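Local coordinates for protein EscN (Escherichia coli O127:H6, PDB 2OBL) that belongs to the P-loop NTPases of the ATP synthase alpha/beta family, as the nucleotide-binding and C-terminal part of the EscN protein of type III secretion, at residues S195-L200 and D230-E235; S168-A173 and T220-S225. The protein carries 1 engineered substitution. One frame throughout, in Å; residues are numbered along the deposited sequence.

Contact 1 of 2, residues S195-L200 and D230-E235; sequences SVFSSL and DPIGDE. With CA (calcium ion), chain B.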
ATOM      1  N   SER A 195     -16.540  -4.203 -17.519  1.00 13.68           N
ATOM      2  CA  SER A 195     -15.130  -4.580 -17.712  1.00 14.59           C
ATOM      3  C   SER A 195     -14.200  -4.158 -16.565  1.00 14.29           C
ATOM      4  O   SER A 195     -13.266  -4.876 -16.217  1.00 13.83           O
ATOM      5  CB  SER A 195     -14.576  -4.041 -19.030  1.00 14.89           C
ATOM      6  OG  SER A 195     -14.671  -2.625 -19.116  1.00 15.62           O
ATOM      7  N   VAL A 196     -14.443  -2.985 -15.992  1.00 14.20           N
ATOM      8  CA  VAL A 196     -13.565  -2.496 -14.938  1.00 14.05           C
ATOM      9  C   VAL A 196     -13.733  -3.380 -13.701  1.00 13.68           C
ATOM     10  O   VAL A 196     -12.754  -3.809 -13.093  1.00 13.61           O
ATOM     11  CB  VAL A 196     -13.846  -1.024 -14.589  1.00 13.85           C
ATOM     12  CG1 VAL A 196     -12.868  -0.547 -13.516  1.00 13.20           C
ATOM     13  CG2 VAL A 196     -13.720  -0.145 -15.830  1.00 13.94           C
ATOM     14  N   PHE A 197     -14.979  -3.678 -13.346  1.00 14.75           N
ATOM     15  CA  PHE A 197     -15.224  -4.525 -12.184  1.00 15.69           C
ATOM     16  C   PHE A 197     -14.593  -5.904 -12.327  1.00 15.94           C
ATOM     17  O   PHE A 197     -13.923  -6.376 -11.415  1.00 17.73           O
ATOM     18  CB  PHE A 197     -16.713  -4.623 -11.890  1.00 16.36           C
ATOM     19  CG  PHE A 197     -17.306  -3.318 -11.472  1.00 15.36           C
ATOM     20  CD1 PHE A 197     -17.008  -2.779 -10.234  1.00 16.57           C
ATOM     21  CD2 PHE A 197     -18.116  -2.604 -12.343  1.00 14.38           C
ATOM     22  CE1 PHE A 197     -17.542  -1.553  -9.840  1.00 16.35           C
ATOM     23  CE2 PHE A 197     -18.663  -1.394 -11.962  1.00 14.32           C
ATOM     24  CZ  PHE A 197     -18.368  -0.859 -10.709  1.00 15.47           C
ATOM     25  N   SER A 198     -14.758  -6.527 -13.482  1.00 16.11           N
ATOM     26  CA  SER A 198     -14.192  -7.855 -13.661  1.00 16.49           C
ATOM     27  C   SER A 198     -12.657  -7.830 -13.697  1.00 15.55           C
ATOM     28  O   SER A 198     -12.014  -8.832 -13.387  1.00 14.22           O
ATOM     29  CB  SER A 198     -14.804  -8.553 -14.876  1.00 18.06           C
ATOM     30  OG  SER A 198     -14.413  -7.927 -16.075  1.00 20.79           O
ATOM     31  N   SER A 199     -12.063  -6.677 -14.011  1.00 15.01           N
ATOM     32  CA  SER A 199     -10.592  -6.592 -14.085  1.00 15.00           C
ATOM     33  C   SER A 199      -9.955  -6.589 -12.697  1.00 15.27           C
ATOM     34  O   SER A 199      -8.799  -6.998 -12.532  1.00 14.09           O
ATOM     35  CB  SER A 199     -10.134  -5.353 -14.867  1.00 15.04           C
ATOM     36  OG  SER A 199     -10.186  -4.187 -14.036  1.00 15.53           O
ATOM     37  N   LEU A 200     -10.700  -6.116 -11.699  1.00 14.76           N
ATOM     38  CA  LEU A 200     -10.124  -5.944 -10.361  1.00 16.01           C
ATOM     39  C   LEU A 200      -9.632  -7.248  -9.738  1.00 15.70           C
ATOM     40  O   LEU A 200      -8.479  -7.332  -9.327  1.00 16.42           O
ATOM     41  CB  LEU A 200     -11.092  -5.216  -9.413  1.00 15.53           C
ATOM     42  CG  LEU A 200     -11.457  -3.779  -9.780  1.00 16.46           C
ATOM     43  CD1 LEU A 200     -12.510  -3.241  -8.809  1.00 16.40           C
ATOM     44  CD2 LEU A 200     -10.202  -2.899  -9.756  1.00 16.92           C
ATOM     45  N   ASP A 230     -18.014   5.452  -4.273  1.00 11.62           N
ATOM     46  CA  ASP A 230     -16.944   4.916  -5.128  1.00 11.39           C
ATOM     47  C   ASP A 230     -17.055   3.392  -5.159  1.00 11.63           C
ATOM     48  O   ASP A 230     -16.549   2.704  -4.273  1.00 10.39           O
ATOM     49  CB  ASP A 230     -15.553   5.368  -4.644  1.00 12.33           C
ATOM     50  CG  ASP A 230     -14.418   4.552  -5.259  1.00 13.16           C
ATOM     51  OD1 ASP A 230     -14.651   3.921  -6.305  1.00 12.52           O
ATOM     52  OD2 ASP A 230     -13.315   4.524  -4.670  1.00 15.43           O
ATOM     53  N   PRO A 231     -17.708   2.863  -6.191  1.00 11.85           N
ATOM     54  CA  PRO A 231     -17.956   1.433  -6.242  1.00 10.65           C
ATOM     55  C   PRO A 231     -16.687   0.607  -6.499  1.00 11.28           C
ATOM     56  O   PRO A 231     -16.665  -0.577  -6.183  1.00 10.19           O
ATOM     57  CB  PRO A 231     -18.937   1.291  -7.402  1.00 12.50           C
ATOM     58  CG  PRO A 231     -18.617   2.422  -8.301  1.00 11.74           C
ATOM     59  CD  PRO A 231     -18.274   3.564  -7.365  1.00 12.21           C
ATOM     60  N   ILE A 232     -15.655   1.233  -7.066  1.00 11.33           N
ATOM     61  CA  ILE A 232     -14.375   0.546  -7.300  1.00 12.22           C
ATOM     62  C   ILE A 232     -13.719   0.268  -5.948  1.00 10.65           C
ATOM     63  O   ILE A 232     -13.327  -0.867  -5.664  1.00 11.69           O
ATOM     64  CB  ILE A 232     -13.435   1.394  -8.195  1.00 13.26           C
ATOM     65  CG1 ILE A 232     -14.033   1.561  -9.591  1.00 13.26           C
ATOM     66  CG2 ILE A 232     -12.029   0.781  -8.258  1.00 14.67           C
ATOM     67  CD1 ILE A 232     -14.318   0.225 -10.313  1.00 13.50           C
ATOM     68  N   GLY A 233     -13.630   1.296  -5.110  1.00  9.88           N
ATOM     69  CA  GLY A 233     -13.053   1.156  -3.758  1.00 10.04           C
ATOM     70  C   GLY A 233     -13.810   0.092  -2.978  1.00 10.87           C
ATOM     71  O   GLY A 233     -13.206  -0.689  -2.236  1.00  9.49           O
ATOM     72  N   ASP A 234     -15.131   0.060  -3.162  1.00 10.52           N
ATOM     73  CA  ASP A 234     -15.976  -0.894  -2.426  1.00 10.40           C
ATOM     74  C   ASP A 234     -15.626  -2.321  -2.833  1.00 10.13           C
ATOM     75  O   ASP A 234     -15.497  -3.198  -1.990  1.00  8.11           O
ATOM     76  CB  ASP A 234     -17.478  -0.652  -2.655  1.00 11.31           C
ATOM     77  CG  ASP A 234     -17.969   0.653  -2.048  1.00 10.89           C
ATOM     78  OD1 ASP A 234     -17.193   1.353  -1.378  1.00 10.76           O
ATOM     79  OD2 ASP A 234     -19.146   0.993  -2.255  1.00 11.51           O
ATOM     80  N   GLU A 235     -15.490  -2.554  -4.130  1.00  9.91           N
ATOM     81  CA  GLU A 235     -15.153  -3.882  -4.610  1.00  9.84           C
ATOM     82  C   GLU A 235     -13.773  -4.294  -4.102  1.00  9.66           C
ATOM     83  O   GLU A 235     -13.578  -5.437  -3.726  1.00  9.49           O
ATOM     84  CB  GLU A 235     -15.227  -3.982  -6.151  1.00 11.92           C
ATOM     85  CG  GLU A 235     -16.645  -3.749  -6.718  1.00 14.11           C
ATOM     86  CD  GLU A 235     -17.709  -4.671  -6.137  1.00 15.99           C
ATOM     87  OE1 GLU A 235     -17.374  -5.813  -5.753  1.00 16.39           O
ATOM     88  OE2 GLU A 235     -18.902  -4.267  -6.101  1.00 17.74           O
TER
HETATM   89 CA    CA B1001     -19.001   2.924  -0.762  0.50 14.92          CA
HETATM   90  O   HOH W   1     -17.193   4.254  -1.790  1.00 17.73           O

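Contact 2 of 2, residues S168-A173 and T220-S225; sequences SVTRYA and TVLLES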
ATOM      1  N   SER A 168      -2.600   4.846  -8.439  1.00 11.63           N
ATOM      2  CA  SER A 168      -3.614   4.247  -7.572  1.00 11.31           C
ATOM      3  C   SER A 168      -4.525   3.317  -8.355  1.00 11.77           C
ATOM      4  O   SER A 168      -4.661   3.458  -9.572  1.00 11.82           O
ATOM      5  CB  SER A 168      -4.502   5.365  -7.012  1.00 10.94           C
ATOM      6  OG  SER A 168      -5.122   6.094  -8.081  1.00 10.46           O
ATOM      7  N   VAL A 169      -5.179   2.390  -7.662  1.00 11.63           N
ATOM      8  CA  VAL A 169      -6.170   1.573  -8.337  1.00 12.82           C
ATOM      9  C   VAL A 169      -7.335   2.467  -8.764  1.00 12.38           C
ATOM     10  O   VAL A 169      -7.991   2.197  -9.765  1.00 11.55           O
ATOM     11  CB  VAL A 169      -6.603   0.347  -7.485  1.00 14.10           C
ATOM     12  CG1 VAL A 169      -7.391   0.765  -6.252  1.00 14.48           C
ATOM     13  CG2 VAL A 169      -7.397  -0.640  -8.354  1.00 15.63           C
ATOM     14  N   THR A 170      -7.572   3.545  -8.006  1.00 10.48           N
ATOM     15  CA  THR A 170      -8.633   4.498  -8.356  1.00 11.05           C
ATOM     16  C   THR A 170      -8.448   5.091  -9.755  1.00 11.23           C
ATOM     17  O   THR A 170      -9.381   5.123 -10.559  1.00 10.80           O
ATOM     18  CB  THR A 170      -8.676   5.638  -7.327  1.00 10.65           C
ATOM     19  OG1 THR A 170      -8.978   5.085  -6.038  1.00 10.39           O
ATOM     20  CG2 THR A 170      -9.735   6.686  -7.723  1.00 10.96           C
ATOM     21  N   ARG A 171      -7.243   5.569 -10.050  1.00 11.09           N
ATOM     22  CA  ARG A 171      -7.008   6.205 -11.355  1.00 11.62           C
ATOM     23  C   ARG A 171      -6.818   5.186 -12.459  1.00 11.48           C
ATOM     24  O   ARG A 171      -7.150   5.460 -13.628  1.00 11.34           O
ATOM     25  CB  ARG A 171      -5.861   7.215 -11.282  1.00 12.33           C
ATOM     26  CG  ARG A 171      -6.215   8.421 -10.403  1.00 15.15           C
ATOM     27  CD  ARG A 171      -5.275   9.594 -10.647  1.00 17.42           C
ATOM     28  NE  ARG A 171      -5.345  10.596  -9.581  1.00 20.34           N
ATOM     29  CZ  ARG A 171      -6.099  11.683  -9.638  1.00 22.75           C
ATOM     30  NH1 ARG A 171      -6.848  11.910 -10.713  1.00 23.89           N
ATOM     31  NH2 ARG A 171      -6.091  12.556  -8.630  1.00 23.06           N
ATOM     32  N   TYR A 172      -6.337   3.996 -12.095  1.00 11.42           N
ATOM     33  CA  TYR A 172      -6.344   2.882 -13.027  1.00 11.80           C
ATOM     34  C   TYR A 172      -7.784   2.626 -13.472  1.00 11.84           C
ATOM     35  O   TYR A 172      -8.059   2.454 -14.666  1.00 11.83           O
ATOM     36  CB  TYR A 172      -5.812   1.582 -12.396  1.00 12.77           C
ATOM     37  CG  TYR A 172      -6.420   0.389 -13.097  1.00 13.07           C
ATOM     38  CD1 TYR A 172      -5.918  -0.050 -14.321  1.00 12.86           C
ATOM     39  CD2 TYR A 172      -7.536  -0.266 -12.575  1.00 11.86           C
ATOM     40  CE1 TYR A 172      -6.499  -1.101 -14.996  1.00 13.38           C
ATOM     41  CE2 TYR A 172      -8.121  -1.324 -13.242  1.00 12.86           C
ATOM     42  CZ  TYR A 172      -7.598  -1.734 -14.461  1.00 13.04           C
ATOM     43  OH  TYR A 172      -8.179  -2.782 -15.133  1.00 13.55           O
ATOM     44  N   ALA A 173      -8.693   2.580 -12.501  1.00 10.22           N
ATOM     45  CA  ALA A 173     -10.106   2.253 -12.786  1.00 10.62           C
ATOM     46  C   ALA A 173     -10.785   3.319 -13.643  1.00 11.38           C
ATOM     47  O   ALA A 173     -11.620   3.006 -14.500  1.00 10.94           O
ATOM     48  CB  ALA A 173     -10.878   2.029 -11.490  1.00 10.87           C
ATOM     49  N   THR A 220      -3.420   1.680  -3.766  1.00 10.48           N
ATOM     50  CA  THR A 220      -4.048   2.851  -3.117  1.00  9.29           C
ATOM     51  C   THR A 220      -5.411   3.163  -3.710  1.00 10.65           C
ATOM     52  O   THR A 220      -5.653   2.984  -4.904  1.00 11.51           O
ATOM     53  CB  THR A 220      -3.183   4.112  -3.140  1.00 10.93           C
ATOM     54  OG1 THR A 220      -3.081   4.601  -4.477  1.00 10.49           O
ATOM     55  CG2 THR A 220      -1.783   3.821  -2.578  1.00 11.15           C
ATOM     56  N   VAL A 221      -6.292   3.640  -2.841  1.00  9.74           N
ATOM     57  CA  VAL A 221      -7.635   4.054  -3.181  1.00 10.32           C
ATOM     58  C   VAL A 221      -7.746   5.521  -2.747  1.00 11.83           C
ATOM     59  O   VAL A 221      -7.515   5.863  -1.577  1.00 11.59           O
ATOM     60  CB  VAL A 221      -8.688   3.208  -2.446  1.00 10.14           C
ATOM     61  CG1 VAL A 221     -10.112   3.754  -2.738  1.00 11.21           C
ATOM     62  CG2 VAL A 221      -8.555   1.718  -2.841  1.00 11.39           C
ATOM     63  N   LEU A 222      -8.079   6.381  -3.695  1.00 11.59           N
ATOM     64  CA  LEU A 222      -8.030   7.822  -3.466  1.00 14.02           C
ATOM     65  C   LEU A 222      -9.427   8.247  -3.114  1.00 15.54           C
ATOM     66  O   LEU A 222     -10.371   7.995  -3.877  1.00 17.22           O
ATOM     67  CB  LEU A 222      -7.572   8.553  -4.721  1.00 16.82           C
ATOM     68  CG  LEU A 222      -6.208   8.114  -5.257  1.00 17.82           C
ATOM     69  CD1 LEU A 222      -5.716   9.124  -6.301  1.00 19.11           C
ATOM     70  CD2 LEU A 222      -5.175   7.914  -4.128  1.00 18.42           C
ATOM     71  N   LEU A 223      -9.563   8.860  -1.944  1.00 14.10           N
ATOM     72  CA  LEU A 223     -10.870   9.227  -1.429  1.00 15.10           C
ATOM     73  C   LEU A 223     -11.192  10.659  -1.807  1.00 15.58           C
ATOM     74  O   LEU A 223     -10.349  11.546  -1.696  1.00 15.78           O
ATOM     75  CB  LEU A 223     -10.922   9.038   0.083  1.00 15.66           C
ATOM     76  CG  LEU A 223     -10.694   7.608   0.567  1.00 17.03           C
ATOM     77  CD1 LEU A 223     -10.698   7.554   2.094  1.00 17.68           C
ATOM     78  CD2 LEU A 223     -11.747   6.659  -0.024  1.00 17.57           C
ATOM     79  N   GLU A 224     -12.405  10.879  -2.289  1.00 16.08           N
ATOM     80  CA  GLU A 224     -12.822  12.227  -2.649  1.00 17.75           C
ATOM     81  C   GLU A 224     -13.498  12.891  -1.447  1.00 18.31           C
ATOM     82  O   GLU A 224     -14.079  12.216  -0.591  1.00 17.36           O
ATOM     83  CB  GLU A 224     -13.739  12.200  -3.882  1.00 18.50           C
ATOM     84  CG  GLU A 224     -13.063  11.661  -5.155  1.00 20.54           C
ATOM     85  CD  GLU A 224     -12.021  12.601  -5.743  1.00 22.27           C
ATOM     86  OE1 GLU A 224     -11.839  13.712  -5.206  1.00 22.87           O
ATOM     87  OE2 GLU A 224     -11.385  12.230  -6.758  1.00 22.82           O
ATOM     88  N   SER A 225     -13.392  14.212  -1.363  1.00 19.49           N
ATOM     89  CA  SER A 225     -14.016  14.925  -0.265  1.00 21.17           C
ATOM     90  C   SER A 225     -15.437  15.247  -0.682  1.00 21.11           C
ATOM     91  O   SER A 225     -15.823  16.409  -0.798  1.00 21.44           O
ATOM     92  CB  SER A 225     -13.238  16.201   0.080  1.00 22.79           C
ATOM     93  OG  SER A 225     -11.914  15.881   0.506  1.00 25.00           O
TER

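Contact 1 of 2, residues S195-L200 and D230-E235
Ile-232 reaches between Val-196 and Phe-197 with a single methyl: its CD1 lies 3.6 Å from Val-196 CG1 and 3.7 Å from Phe-197 CE1. The isoleucine is forked; chi1 sets CG1 anti to the carbonyl carbon and chi2 (-58°) turns CD1 into this notch, while the other branch, CG2, turns to Leu-200 CD1. The Phe-197 ring lies across Pro-231, Ile-232 and Glu-235. Its CZ comes 4.0 Å from Pro-231 CB, the carbonyl oxygen of Pro-231 lies at its edge in the ring plane, and Glu-235 CG packs obliquely against CD1 at 3.7 Å. Glu-235 CG is brought to the ring by chi1, which sets it beside the backbone N; beyond it the chain bends at chi2, and the carboxylate plane stands almost perpendicular to the ring. Leu-200 CD1 closes the row against Glu-235 CB at 3.9 Å.

Helices 194-204 and 231-239 of the P-loop NTPase core run in the same general direction; the axes of the segments 195-200 and 231-235 cross at 25°, 10.4 Å apart at their closest. Side chains make most of the contact, with the carbonyl oxygens of Pro-231 and Ile-232 also touched. Phe-192 also touches Phe-197, Pro-231 and Ile-232, and Arg-189 makes a cation-pi contact with the Phe-197 ring.

Farther out, Asp-230 N-caps helix 231-239. Its OD1 receives a nearly straight bond from Gly-233 N (3.1 Å, 171°), arriving from above the carboxylate plane, and a weak, bent one from Ile-232 N. Asp-234 holds the calcium ion through both carboxylate oxygens, with Asn-229 and a water as further ligands; that water also accepts from Asp-230 N.

Contact 2 of 2, residues S168-A173 and T220-S225
Thr-170 presents its hydroxyl to the backbone of strand 214-222, and Leu-222 N donates to its OG1 at 2.8 Å along a nearly straight line (168°). One residue earlier, Val-169 N gives a more bent bond to Thr-220 O at 2.9 Å, lying in the carbonyl plane. Two successive residues at the start of helix 169-182 thus hold the backbone of strand 214-222 at Thr-220 and Leu-222, one by its backbone and one by its side chain.

Leu-222 is the side chain to follow outward. Its CB sits 4.0 Å from Thr-170 OG1 and about as far from Thr-170 CB. CG, set beside the backbone N (chi1 -57°), meets Ser-168 OG at 3.6 Å and also lies against Ser-168 CB. There the chain forks: CD2 stays near Ser-168 CB, whereas CD1 lies between Ser-168 OG and Arg-171 NE, 3.6 Å from each, approaching the guanidinium obliquely. That NE is committed to a salt bridge with Glu-107, a residue that the Leu-222 side chain also touches.

Ser-168 caps helix 169-182, its OG accepting from Arg-171 N at 2.9 Å. The peptide bond before it is cis, where strand 161-167 gives way to the helix. Strands 161-167 and 214-222 are parallel neighbours in the central sheet of the P-loop NTPase fold, and Thr-220 OG1 is hydrogen-bonded to Asp-167. On the other flank, Val-169 CG1 and Val-221 CG2 lie side by side.

The Thr-170 hydroxyl satisfies the N-H of Leu-222 in a buried setting, a side-chain oxygen serving a backbone donor beside packed aliphatic carbons, which makes the site a mixed polar and apolar one.

How the contacts relate
The two contacts interlock along the chain, their segments alternating: helix 194-204 follows helix 169-182, and helix 231-239 follows strand 214-222. Their centres lie about 11 Å apart. Ala-173 of contact 2 packs against contact 1, its CB 3.7 Å from Ile-232 CG2 and 3.8 Å from Val-196 CG1. A probable hydrogen bond of 2.7 Å joins Ser-199 OG to Tyr-172 OH, while Asp-230 OD2 rests 3.8 Å from Val-221 CG1. The calcium ion belongs to contact 1, and the side chain of Val-221 is about 9 Å from it. On contact 2, Leu-222 touches Lys-84 of the probable P-loop, placing that contact beside the expected nucleotide site.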